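Local coordinates for protein C-type lectin domain family 4, member b1 (Mus musculus, PDB 6LKR) that probably recognises pathogen-derived phosphoglycolipids as an innate immune receptor, using a calcium-binding C-type lectin domain, at residues 56-61 with 126-131; 64-69 with 76-81; 105-110 with 115-120. One frame throughout, in Å; residues are numbered along the deposited sequence. Where two conformers were deposited one is given.

Interaction 1 of 3, residues 56-61 with 126-131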
loop_
_atom_site.group_PDB
_atom_site.type_symbol
_atom_site.label_atom_id
_atom_site.label_comp_id
_atom_site.label_asym_id
_atom_site.label_seq_id
_atom_site.Cartn_x
_atom_site.Cartn_y
_atom_site.Cartn_z
ATOM N N GLY A 56 -16.658 -4.356 9.285
ATOM C CA GLY A 56 -17.432 -3.844 10.433
ATOM C C GLY A 56 -18.429 -2.764 10.026
ATOM O O GLY A 56 -19.422 -2.569 10.760
ATOM N N ILE A 57 -18.202 -2.068 8.908
ATOM C CA ILE A 57 -19.094 -0.952 8.469
ATOM C C ILE A 57 -20.042 -1.420 7.357
ATOM O O ILE A 57 -20.777 -0.573 6.825
ATOM C CB ILE A 57 -18.278 0.296 8.081
ATOM C CG1 ILE A 57 -17.464 0.117 6.796
ATOM C CG2 ILE A 57 -17.406 0.716 9.246
ATOM C CD1 ILE A 57 -16.979 1.424 6.193
ATOM N N LEU A 58 -20.060 -2.721 7.046
ATOM C CA LEU A 58 -20.901 -3.293 5.965
ATOM C C LEU A 58 -22.163 -3.943 6.545
ATOM O O LEU A 58 -22.204 -4.257 7.754
ATOM C CB LEU A 58 -20.088 -4.310 5.161
ATOM C CG LEU A 58 -18.784 -3.788 4.562
ATOM C CD1 LEU A 58 -18.078 -4.874 3.763
ATOM C CD2 LEU A 58 -19.017 -2.555 3.700
ATOM N N ASP A 59 -23.151 -4.130 5.676
ATOM C CA ASP A 59 -24.394 -4.893 5.943
ATOM C C ASP A 59 -24.127 -6.361 5.595
ATOM O O ASP A 59 -23.797 -6.639 4.433
ATOM C CB ASP A 59 -25.540 -4.276 5.144
ATOM C CG ASP A 59 -26.869 -4.994 5.282
ATOM O OD1 ASP A 59 -26.901 -6.091 5.872
ATOM O OD2 ASP A 59 -27.859 -4.446 4.772
ATOM N N ILE A 60 -24.258 -7.269 6.567
ATOM C CA ILE A 60 -23.975 -8.727 6.382
ATOM C C ILE A 60 -24.882 -9.317 5.297
ATOM O O ILE A 60 -24.581 -10.439 4.847
ATOM C CB ILE A 60 -24.118 -9.527 7.692
ATOM C CG1 ILE A 60 -25.505 -9.370 8.323
ATOM C CG2 ILE A 60 -23.007 -9.172 8.669
ATOM C CD1 ILE A 60 -25.847 -10.473 9.302
ATOM N N HIS A 61 -25.956 -8.628 4.913
ATOM C CA HIS A 61 -26.916 -9.107 3.882
ATOM C C HIS A 61 -26.487 -8.682 2.473
ATOM O O HIS A 61 -27.205 -9.057 1.534
ATOM C CB HIS A 61 -28.341 -8.622 4.182
ATOM C CG HIS A 61 -28.828 -9.034 5.528
ATOM N ND1 HIS A 61 -28.866 -10.359 5.922
ATOM C CD2 HIS A 61 -29.268 -8.306 6.578
ATOM C CE1 HIS A 61 -29.317 -10.429 7.159
ATOM N NE2 HIS A 61 -29.570 -9.187 7.581
ATOM N N LYS A 126 -22.791 -3.781 -4.433
ATOM C CA LYS A 126 -22.459 -2.588 -3.619
ATOM C C LYS A 126 -20.938 -2.408 -3.681
ATOM O O LYS A 126 -20.273 -3.199 -4.372
ATOM C CB LYS A 126 -23.020 -2.777 -2.206
ATOM C CG LYS A 126 -24.510 -3.100 -2.172
ATOM C CD LYS A 126 -25.194 -2.747 -0.867
ATOM C CE LYS A 126 -26.706 -2.796 -0.957
ATOM N NZ LYS A 126 -27.240 -1.698 -1.795
ATOM N N SER A 127 -20.407 -1.403 -3.009
ATOM C CA SER A 127 -18.951 -1.153 -3.013
ATOM C C SER A 127 -18.568 -0.395 -1.752
ATOM O O SER A 127 -19.472 0.062 -1.034
ATOM C CB SER A 127 -18.546 -0.417 -4.266
ATOM O OG SER A 127 -19.341 0.744 -4.445
ATOM N N VAL A 128 -17.264 -0.301 -1.510
ATOM C CA VAL A 128 -16.661 0.487 -0.394
ATOM C C VAL A 128 -15.445 1.227 -0.955
ATOM O O VAL A 128 -14.651 0.578 -1.669
ATOM C CB VAL A 128 -16.250 -0.397 0.802
ATOM C CG1 VAL A 128 -16.312 0.385 2.106
ATOM C CG2 VAL A 128 -17.075 -1.667 0.907
ATOM N N CYS A 129 -15.330 2.515 -0.664
ATOM C CA CYS A 129 -14.251 3.401 -1.155
ATOM C C CYS A 129 -13.335 3.761 0.006
ATOM O O CYS A 129 -13.790 3.765 1.173
ATOM C CB CYS A 129 -14.787 4.689 -1.765
ATOM S SG CYS A 129 -16.011 4.461 -3.083
ATOM N N GLN A 130 -12.094 4.092 -0.315
ATOM C CA GLN A 130 -11.119 4.583 0.677
ATOM C C GLN A 130 -10.320 5.707 0.031
ATOM O O GLN A 130 -10.136 5.685 -1.205
ATOM C CB GLN A 130 -10.235 3.441 1.192
ATOM C CG GLN A 130 -9.004 3.165 0.353
ATOM C CD GLN A 130 -8.132 2.086 0.954
ATOM O OE1 GLN A 130 -8.607 1.015 1.307
ATOM N NE2 GLN A 130 -6.846 2.370 1.074
ATOM N N MET A 131 -9.874 6.646 0.856
ATOM C CA MET A 131 -8.877 7.670 0.468
ATOM C C MET A 131 -7.935 7.886 1.649
ATOM O O MET A 131 -8.286 7.478 2.770
ATOM C CB MET A 131 -9.571 8.983 0.104
ATOM C CG MET A 131 -10.390 9.566 1.230
ATOM S SD MET A 131 -10.958 11.255 0.866
ATOM C CE MET A 131 -11.940 10.968 -0.595
#

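Interaction 2 of 3, residues 64-69 with 76-81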
loop_
_atom_site.group_PDB
_atom_site.type_symbol
_atom_site.label_atom_id
_atom_site.label_comp_id
_atom_site.label_asym_id
_atom_site.label_seq_id
_atom_site.Cartn_x
_atom_site.Cartn_y
_atom_site.Cartn_z
ATOM N N TYR A 64 -19.998 -6.654 -1.537
ATOM C CA TYR A 64 -19.370 -5.359 -1.886
ATOM C C TYR A 64 -18.117 -5.601 -2.705
ATOM O O TYR A 64 -17.251 -6.372 -2.260
ATOM C CB TYR A 64 -18.999 -4.575 -0.632
ATOM C CG TYR A 64 -20.156 -4.251 0.271
ATOM C CD1 TYR A 64 -20.693 -5.216 1.105
ATOM C CD2 TYR A 64 -20.683 -2.969 0.326
ATOM C CE1 TYR A 64 -21.741 -4.924 1.959
ATOM C CE2 TYR A 64 -21.726 -2.659 1.182
ATOM C CZ TYR A 64 -22.256 -3.642 1.997
ATOM O OH TYR A 64 -23.268 -3.368 2.863
ATOM N N PHE A 65 -18.020 -4.928 -3.841
ATOM C CA PHE A 65 -16.773 -4.872 -4.636
ATOM C C PHE A 65 -15.657 -4.255 -3.786
ATOM O O PHE A 65 -15.866 -3.221 -3.105
ATOM C CB PHE A 65 -16.988 -4.090 -5.932
ATOM C CG PHE A 65 -17.592 -4.893 -7.052
ATOM C CD1 PHE A 65 -17.069 -6.128 -7.403
ATOM C CD2 PHE A 65 -18.683 -4.412 -7.762
ATOM C CE1 PHE A 65 -17.615 -6.855 -8.447
ATOM C CE2 PHE A 65 -19.241 -5.152 -8.794
ATOM C CZ PHE A 65 -18.702 -6.371 -9.137
ATOM N N ILE A 66 -14.486 -4.889 -3.829
ATOM C CA ILE A 66 -13.206 -4.337 -3.301
ATOM C C ILE A 66 -12.284 -4.040 -4.488
ATOM O O ILE A 66 -12.601 -4.472 -5.622
ATOM C CB ILE A 66 -12.582 -5.292 -2.267
ATOM C CG1 ILE A 66 -12.039 -6.571 -2.907
ATOM C CG2 ILE A 66 -13.590 -5.608 -1.173
ATOM C CD1 ILE A 66 -11.207 -7.409 -1.973
ATOM N N GLY A 67 -11.205 -3.296 -4.241
ATOM C CA GLY A 67 -10.316 -2.759 -5.287
ATOM C C GLY A 67 -9.262 -3.769 -5.704
ATOM O O GLY A 67 -8.099 -3.379 -5.865
ATOM N N LEU A 68 -9.665 -5.016 -5.919
ATOM C CA LEU A 68 -8.767 -6.121 -6.337
ATOM C C LEU A 68 -9.299 -6.683 -7.656
ATOM O O LEU A 68 -10.498 -6.970 -7.746
ATOM C CB LEU A 68 -8.731 -7.203 -5.253
ATOM C CG LEU A 68 -7.637 -8.262 -5.422
ATOM C CD1 LEU A 68 -6.252 -7.646 -5.275
ATOM C CD2 LEU A 68 -7.801 -9.387 -4.414
ATOM N N TRP A 69 -8.435 -6.825 -8.655
ATOM C CA TRP A 69 -8.847 -7.389 -9.959
ATOM C C TRP A 69 -7.700 -8.212 -10.534
ATOM O O TRP A 69 -6.532 -7.983 -10.175
ATOM C CB TRP A 69 -9.333 -6.301 -10.923
ATOM C CG TRP A 69 -8.281 -5.318 -11.326
ATOM C CD1 TRP A 69 -7.730 -4.338 -10.553
ATOM C CD2 TRP A 69 -7.677 -5.188 -12.628
ATOM N NE1 TRP A 69 -6.802 -3.634 -11.271
ATOM C CE2 TRP A 69 -6.754 -4.123 -12.548
ATOM C CE3 TRP A 69 -7.818 -5.870 -13.839
ATOM C CZ2 TRP A 69 -5.980 -3.725 -13.636
ATOM C CZ3 TRP A 69 -7.042 -5.483 -14.913
ATOM C CH2 TRP A 69 -6.138 -4.427 -14.810
ATOM N N TRP A 76 -3.584 -11.001 -9.350
ATOM C CA TRP A 76 -4.380 -10.025 -8.566
ATOM C C TRP A 76 -3.576 -8.736 -8.403
ATOM O O TRP A 76 -2.394 -8.797 -8.047
ATOM C CB TRP A 76 -4.801 -10.633 -7.223
ATOM C CG TRP A 76 -5.544 -11.922 -7.390
ATOM C CD1 TRP A 76 -5.088 -13.181 -7.122
ATOM C CD2 TRP A 76 -6.862 -12.085 -7.942
ATOM N NE1 TRP A 76 -6.040 -14.109 -7.445
ATOM C CE2 TRP A 76 -7.142 -13.468 -7.942
ATOM C CE3 TRP A 76 -7.846 -11.201 -8.396
ATOM C CZ2 TRP A 76 -8.352 -13.983 -8.398
ATOM C CZ3 TRP A 76 -9.045 -11.711 -8.841
ATOM C CH2 TRP A 76 -9.293 -13.083 -8.844
ATOM N N GLN A 77 -4.221 -7.606 -8.661
ATOM C CA GLN A 77 -3.619 -6.266 -8.524
ATOM C C GLN A 77 -4.615 -5.389 -7.769
ATOM O O GLN A 77 -5.828 -5.481 -8.065
ATOM C CB GLN A 77 -3.279 -5.720 -9.910
ATOM C CG GLN A 77 -2.480 -4.423 -9.901
ATOM C CD GLN A 77 -1.906 -4.118 -11.268
ATOM O OE1 GLN A 77 -0.977 -4.777 -11.730
ATOM N NE2 GLN A 77 -2.476 -3.129 -11.939
ATOM N N TRP A 78 -4.118 -4.603 -6.815
ATOM C CA TRP A 78 -4.911 -3.563 -6.116
ATOM C C TRP A 78 -5.066 -2.361 -7.047
ATOM O O TRP A 78 -4.131 -2.089 -7.815
ATOM C CB TRP A 78 -4.247 -3.171 -4.794
ATOM C CG TRP A 78 -4.252 -4.274 -3.786
ATOM C CD1 TRP A 78 -3.175 -4.970 -3.317
ATOM C CD2 TRP A 78 -5.406 -4.827 -3.133
ATOM N NE1 TRP A 78 -3.580 -5.905 -2.400
ATOM C CE2 TRP A 78 -4.944 -5.845 -2.271
ATOM C CE3 TRP A 78 -6.779 -4.550 -3.177
ATOM C CZ2 TRP A 78 -5.812 -6.602 -1.485
ATOM C CZ3 TRP A 78 -7.634 -5.295 -2.395
ATOM C CH2 TRP A 78 -7.154 -6.312 -1.568
ATOM N N VAL A 79 -6.186 -1.644 -6.955
ATOM C CA VAL A 79 -6.480 -0.496 -7.864
ATOM C C VAL A 79 -5.479 0.646 -7.641
ATOM O O VAL A 79 -5.356 1.465 -8.550
ATOM C CB VAL A 79 -7.928 0.001 -7.726
ATOM C CG1 VAL A 79 -8.899 -0.984 -8.354
ATOM C CG2 VAL A 79 -8.307 0.308 -6.282
ATOM N N ASP A 80 -4.784 0.714 -6.501
ATOM C CA ASP A 80 -3.747 1.759 -6.264
ATOM C C ASP A 80 -2.367 1.208 -6.638
ATOM O O ASP A 80 -1.368 1.909 -6.385
ATOM C CB ASP A 80 -3.803 2.284 -4.828
ATOM C CG ASP A 80 -3.362 1.276 -3.789
ATOM O OD1 ASP A 80 -3.039 0.123 -4.178
ATOM O OD2 ASP A 80 -3.356 1.651 -2.603
ATOM N N GLN A 81 -2.325 -0.022 -7.160
ATOM C CA GLN A 81 -1.125 -0.704 -7.709
ATOM C C GLN A 81 -0.142 -1.105 -6.602
ATOM O O GLN A 81 0.967 -1.540 -6.959
ATOM C CB GLN A 81 -0.410 0.194 -8.718
ATOM C CG GLN A 81 -1.314 0.751 -9.804
ATOM C CD GLN A 81 -0.541 1.717 -10.665
ATOM O OE1 GLN A 81 -0.361 2.887 -10.316
ATOM N NE2 GLN A 81 -0.049 1.217 -11.784
HETATM O O HOH W 1 -4.343 -1.752 -10.646
#

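Interaction 3 of 3, residues 105-110 with 115-120. With CA (calcium ion), chain D.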
loop_
_atom_site.group_PDB
_atom_site.type_symbol
_atom_site.label_atom_id
_atom_site.label_comp_id
_atom_site.label_asym_id
_atom_site.label_seq_id
_atom_site.Cartn_x
_atom_site.Cartn_y
_atom_site.Cartn_z
ATOM N N THR A 105 -15.335 -9.487 -4.693
ATOM C CA THR A 105 -16.307 -8.962 -3.706
ATOM C C THR A 105 -15.970 -9.507 -2.326
ATOM O O THR A 105 -15.281 -10.548 -2.241
ATOM C CB THR A 105 -17.753 -9.343 -4.032
ATOM O OG1 THR A 105 -17.813 -10.758 -4.225
ATOM C CG2 THR A 105 -18.268 -8.612 -5.246
ATOM N N VAL A 106 -16.419 -8.801 -1.301
ATOM C CA VAL A 106 -16.345 -9.290 0.094
ATOM C C VAL A 106 -17.799 -9.492 0.517
ATOM O O VAL A 106 -18.641 -8.625 0.216
ATOM C CB VAL A 106 -15.546 -8.337 1.001
ATOM C CG1 VAL A 106 -16.162 -6.946 1.057
ATOM C CG2 VAL A 106 -15.377 -8.911 2.397
ATOM N N TYR A 107 -18.097 -10.625 1.142
ATOM C CA TYR A 107 -19.471 -10.959 1.580
ATOM C C TYR A 107 -19.390 -11.892 2.785
ATOM O O TYR A 107 -18.317 -12.451 3.084
ATOM C CB TYR A 107 -20.289 -11.526 0.420
ATOM C CG TYR A 107 -20.160 -13.012 0.191
ATOM C CD1 TYR A 107 -19.148 -13.536 -0.596
ATOM C CD2 TYR A 107 -21.090 -13.890 0.722
ATOM C CE1 TYR A 107 -19.047 -14.899 -0.827
ATOM C CE2 TYR A 107 -21.002 -15.256 0.507
ATOM C CZ TYR A 107 -19.978 -15.763 -0.272
ATOM O OH TYR A 107 -19.895 -17.107 -0.473
ATOM N N TYR A 108 -20.516 -12.014 3.476
ATOM C CA TYR A 108 -20.626 -12.719 4.771
ATOM C C TYR A 108 -21.229 -14.103 4.527
ATOM O O TYR A 108 -22.302 -14.163 3.925
ATOM C CB TYR A 108 -21.474 -11.879 5.724
ATOM C CG TYR A 108 -21.541 -12.412 7.128
ATOM C CD1 TYR A 108 -20.599 -12.046 8.072
ATOM C CD2 TYR A 108 -22.543 -13.291 7.512
ATOM C CE1 TYR A 108 -20.659 -12.524 9.372
ATOM C CE2 TYR A 108 -22.613 -13.784 8.804
ATOM C CZ TYR A 108 -21.668 -13.398 9.736
ATOM O OH TYR A 108 -21.725 -13.875 11.012
ATOM N N ARG A 109 -20.527 -15.161 4.934
ATOM C CA ARG A 109 -21.060 -16.550 4.940
ATOM C C ARG A 109 -21.588 -16.858 6.347
ATOM O O ARG A 109 -20.812 -16.718 7.301
ATOM C CB ARG A 109 -19.978 -17.548 4.515
ATOM C CG ARG A 109 -19.678 -17.542 3.023
ATOM C CD ARG A 109 -18.794 -18.709 2.614
ATOM N NE ARG A 109 -18.559 -18.768 1.175
ATOM C CZ ARG A 109 -17.688 -19.578 0.572
ATOM N NH1 ARG A 109 -16.947 -20.419 1.272
ATOM N NH2 ARG A 109 -17.556 -19.540 -0.742
ATOM N N ARG A 110 -22.861 -17.251 6.450
ATOM C CA ARG A 110 -23.520 -17.586 7.742
ATOM C C ARG A 110 -22.644 -18.605 8.481
ATOM O O ARG A 110 -22.183 -19.562 7.835
ATOM C CB ARG A 110 -24.939 -18.123 7.517
ATOM C CG ARG A 110 -26.011 -17.447 8.365
ATOM C CD ARG A 110 -26.951 -16.578 7.541
ATOM N NE ARG A 110 -27.692 -17.372 6.564
ATOM C CZ ARG A 110 -28.837 -18.021 6.796
ATOM N NH1 ARG A 110 -29.417 -17.977 7.985
ATOM N NH2 ARG A 110 -29.403 -18.717 5.823
ATOM N N GLY A 115 -15.440 -12.751 3.916
ATOM C CA GLY A 115 -14.370 -13.286 3.066
ATOM C C GLY A 115 -14.533 -12.794 1.647
ATOM O O GLY A 115 -15.614 -12.255 1.316
ATOM N N TRP A 116 -13.493 -12.976 0.840
ATOM C CA TRP A 116 -13.466 -12.516 -0.566
ATOM C C TRP A 116 -13.924 -13.641 -1.501
ATOM O O TRP A 116 -13.655 -14.827 -1.216
ATOM C CB TRP A 116 -12.076 -12.053 -0.982
ATOM C CG TRP A 116 -11.441 -11.000 -0.134
ATOM C CD1 TRP A 116 -12.006 -10.183 0.805
ATOM C CD2 TRP A 116 -10.050 -10.657 -0.186
ATOM N NE1 TRP A 116 -11.051 -9.356 1.339
ATOM C CE2 TRP A 116 -9.845 -9.621 0.746
ATOM C CE3 TRP A 116 -8.971 -11.116 -0.949
ATOM C CZ2 TRP A 116 -8.591 -9.048 0.942
ATOM C CZ3 TRP A 116 -7.733 -10.555 -0.746
ATOM C CH2 TRP A 116 -7.550 -9.531 0.182
ATOM N N ASN A 117 -14.512 -13.239 -2.620
ATOM C CA ASN A 117 -15.008 -14.125 -3.696
ATOM C C ASN A 117 -14.640 -13.465 -5.022
ATOM O O ASN A 117 -14.940 -12.259 -5.178
ATOM C CB ASN A 117 -16.515 -14.331 -3.547
ATOM C CG ASN A 117 -17.140 -15.140 -4.662
ATOM O OD1 ASN A 117 -16.525 -16.061 -5.197
ATOM N ND2 ASN A 117 -18.382 -14.830 -4.990
ATOM N N ASP A 118 -14.027 -14.209 -5.941
ATOM C CA ASP A 118 -13.889 -13.737 -7.341
ATOM C C ASP A 118 -15.272 -13.860 -7.992
ATOM O O ASP A 118 -15.979 -14.852 -7.737
ATOM C CB ASP A 118 -12.748 -14.432 -8.086
ATOM C CG ASP A 118 -12.904 -15.938 -8.238
ATOM O OD1 ASP A 118 -13.638 -16.556 -7.416
ATOM O OD2 ASP A 118 -12.285 -16.477 -9.163
ATOM N N ILE A 119 -15.703 -12.824 -8.710
ATOM C CA ILE A 119 -16.994 -12.829 -9.456
ATOM C C ILE A 119 -16.777 -12.107 -10.779
ATOM O O ILE A 119 -15.742 -11.448 -10.933
ATOM C CB ILE A 119 -18.153 -12.188 -8.671
ATOM C CG1 ILE A 119 -17.908 -10.705 -8.382
ATOM C CG2 ILE A 119 -18.467 -12.969 -7.406
ATOM C CD1 ILE A 119 -19.191 -9.958 -8.067
ATOM N N SER A 120 -17.753 -12.209 -11.675
ATOM C CA SER A 120 -17.771 -11.468 -12.957
ATOM C C SER A 120 -17.786 -9.961 -12.666
ATOM O O SER A 120 -18.588 -9.513 -11.838
ATOM C CB SER A 120 -18.947 -11.876 -13.811
ATOM O OG SER A 120 -19.303 -10.822 -14.691
HETATM CA CA CA D . -15.829 -17.187 -7.303
HETATM O O HOH W 2 -17.595 -18.869 -6.319
HETATM O O HOH W 3 -18.070 -17.157 -7.838
#

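Interaction 1 of 3, residues 56-61 with 126-131
Ile57 directs its CB toward Val128, and its extended branch ends with CD1 at 4.3 Å from Val128 CG1, a loose apolar contact. Leu58 comes closer. Its CG stands opposite the carbonyl carbon about CA-CB (chi1 -56°), which carries CD2 to 3.5 Å from Val128 CG2; the two side chains meet tip to tip, through single methyls. Val128 was modelled in two conformers, and both distances hold for one of them, so the exact fit is less certain than the neighbourhood. In the C-type lectin fold this joins the loop after helix 48-56 to the C-terminal strand 126-132 at its break, next to Cys129, whose disulfide to Cys35 ties the same strand to helix 28-37. Tyr64 packs against Leu58 and Val128 alike, and its hydroxyl receives the backbone N-H of Asp59. Asp59 itself closes an Asx turn: OD1 accepts from His61 N at 2.9 Å along a nearly straight N-H (164°), the donor lying 50° above the carboxylate plane. Ile60 sets CG1 over one face of the His61 ring, 4.0 Å above its plane, while its side chain also touches Trp114 on strand 113-119.

Interaction 2 of 3, residues 64-69 with 76-81
Leu68 and Trp78 face each other as an antiparallel non-hydrogen-bonded pair of the hairpin made by strands 64-70 and 76-78. The sequence Phe65-Ile66-Gly67-Leu68 corresponds to the WIGL motif of C-type lectin domains, and the chain turns a corner at Gly67, the centre of an inverse gamma turn. From the backbone outward, Leu68 CB lies 3.6 Å from Trp78 CZ3. CG, held anti to the backbone N (chi1 -168°), passes CB of Trp76, with the two side chains crossing at about a right angle. CD1 passes beside Gln77 O and, at 3.8 Å, Trp76 CB, and ends over the centre of the Trp78 six-membered ring, 3.6 Å from its centroid and 9° off the normal, a clear CH-pi contact. Ile66 CD1 adds a looser touch at Trp78 CZ3.

Gly67 O comes to the edge of the same indole, near its plane; it accepts a bent hydrogen bond from Val79 N at 2.8 Å and also meets the CA-H of Trp78. One step on, Trp69 and Gln77 form the hydrogen-bonded pair, with Trp69 N to Gln77 O at 3.0 Å and Gln77 N to Trp69 O at 2.8 Å. Their side chains run side by side with ring and amide planes 80° apart. Trp28 abuts both Trp69 and Val79, while Trp76 packs on Asp118 of the calcium site. Gln81 O accepts from Trp69 NE1 of the second subunit. Within the chain, one water accepts from Gln77 NE2 at 2.7 Å and from Trp69 NE1 at 3.2 Å, and donates its own proton to Trp78 O.

Interaction 3 of 3, residues 105-110 with 115-120
Thr105 O is approached from two neighbouring residues of strand 113-119: Asn117 N donates to it at 2.8 Å, and the CA-H of Trp116 points at it with CA 3.2 Å away. The return bond, Thr105 N to Asn117 O, is also 2.8 Å long and almost straight (170°). Two further backbone bonds pair Tyr107 with Gly115, so the antiparallel hairpin is gripped at both ends of this short overlap, although the axes of strands 105-109 and 115-119 are well short of antiparallel, their N-to-C directions being 127° apart. Between the pairs, Val106 CG2, the methyl anti to the backbone N (CG1 has chi1 60°), comes to the edge of the Trp116 indole, in its plane and 3.9 Å from CD1; the indole NE1 is held by Gln51. The other face carries Thr105, Tyr107 and Asn117, where Tyr107 CE1 meets Asn117 CB at 3.8 Å, the CB lying near the plane of the ring.

Trp116-Asn117-Asp118 is the WND motif of C-type lectins. Asp118 clasps the calcium ion with OD1 at 2.3 Å and with its own O at 2.4 Å; Asn117, Glu95, Ser97 and Glu101 also bind it. Asp118 OD2 turns instead to Arg74, in a salt bridge, and to Ser98 N. Two waters complete the eight-atom shell, which is consistent with exchangeable positions that sugar hydroxyls take over in calcium-dependent lectins.

In the fold
The three contacts lie 12 to 14 Å apart, centre to centre, within one C-type lectin domain and on one branched sheet. Along the chain, interaction 1 closes a loop within which interactions 2 and 3 follow in series. Strand 64-70 joins them: it runs parallel to 126-132 through Lys126 O and Phe65 N, and antiparallel to 103-109 through Tyr64 O and Val106 N, while its far part forms the hairpin of interaction 2. Phe65 also packs on Thr105 and Ile119 of interaction 3, and Leu58 of interaction 1 on Val106. The calcium-bearing hairpin is thus connected, through the central strand, to the C-terminal strand and the loop after helix 48-56.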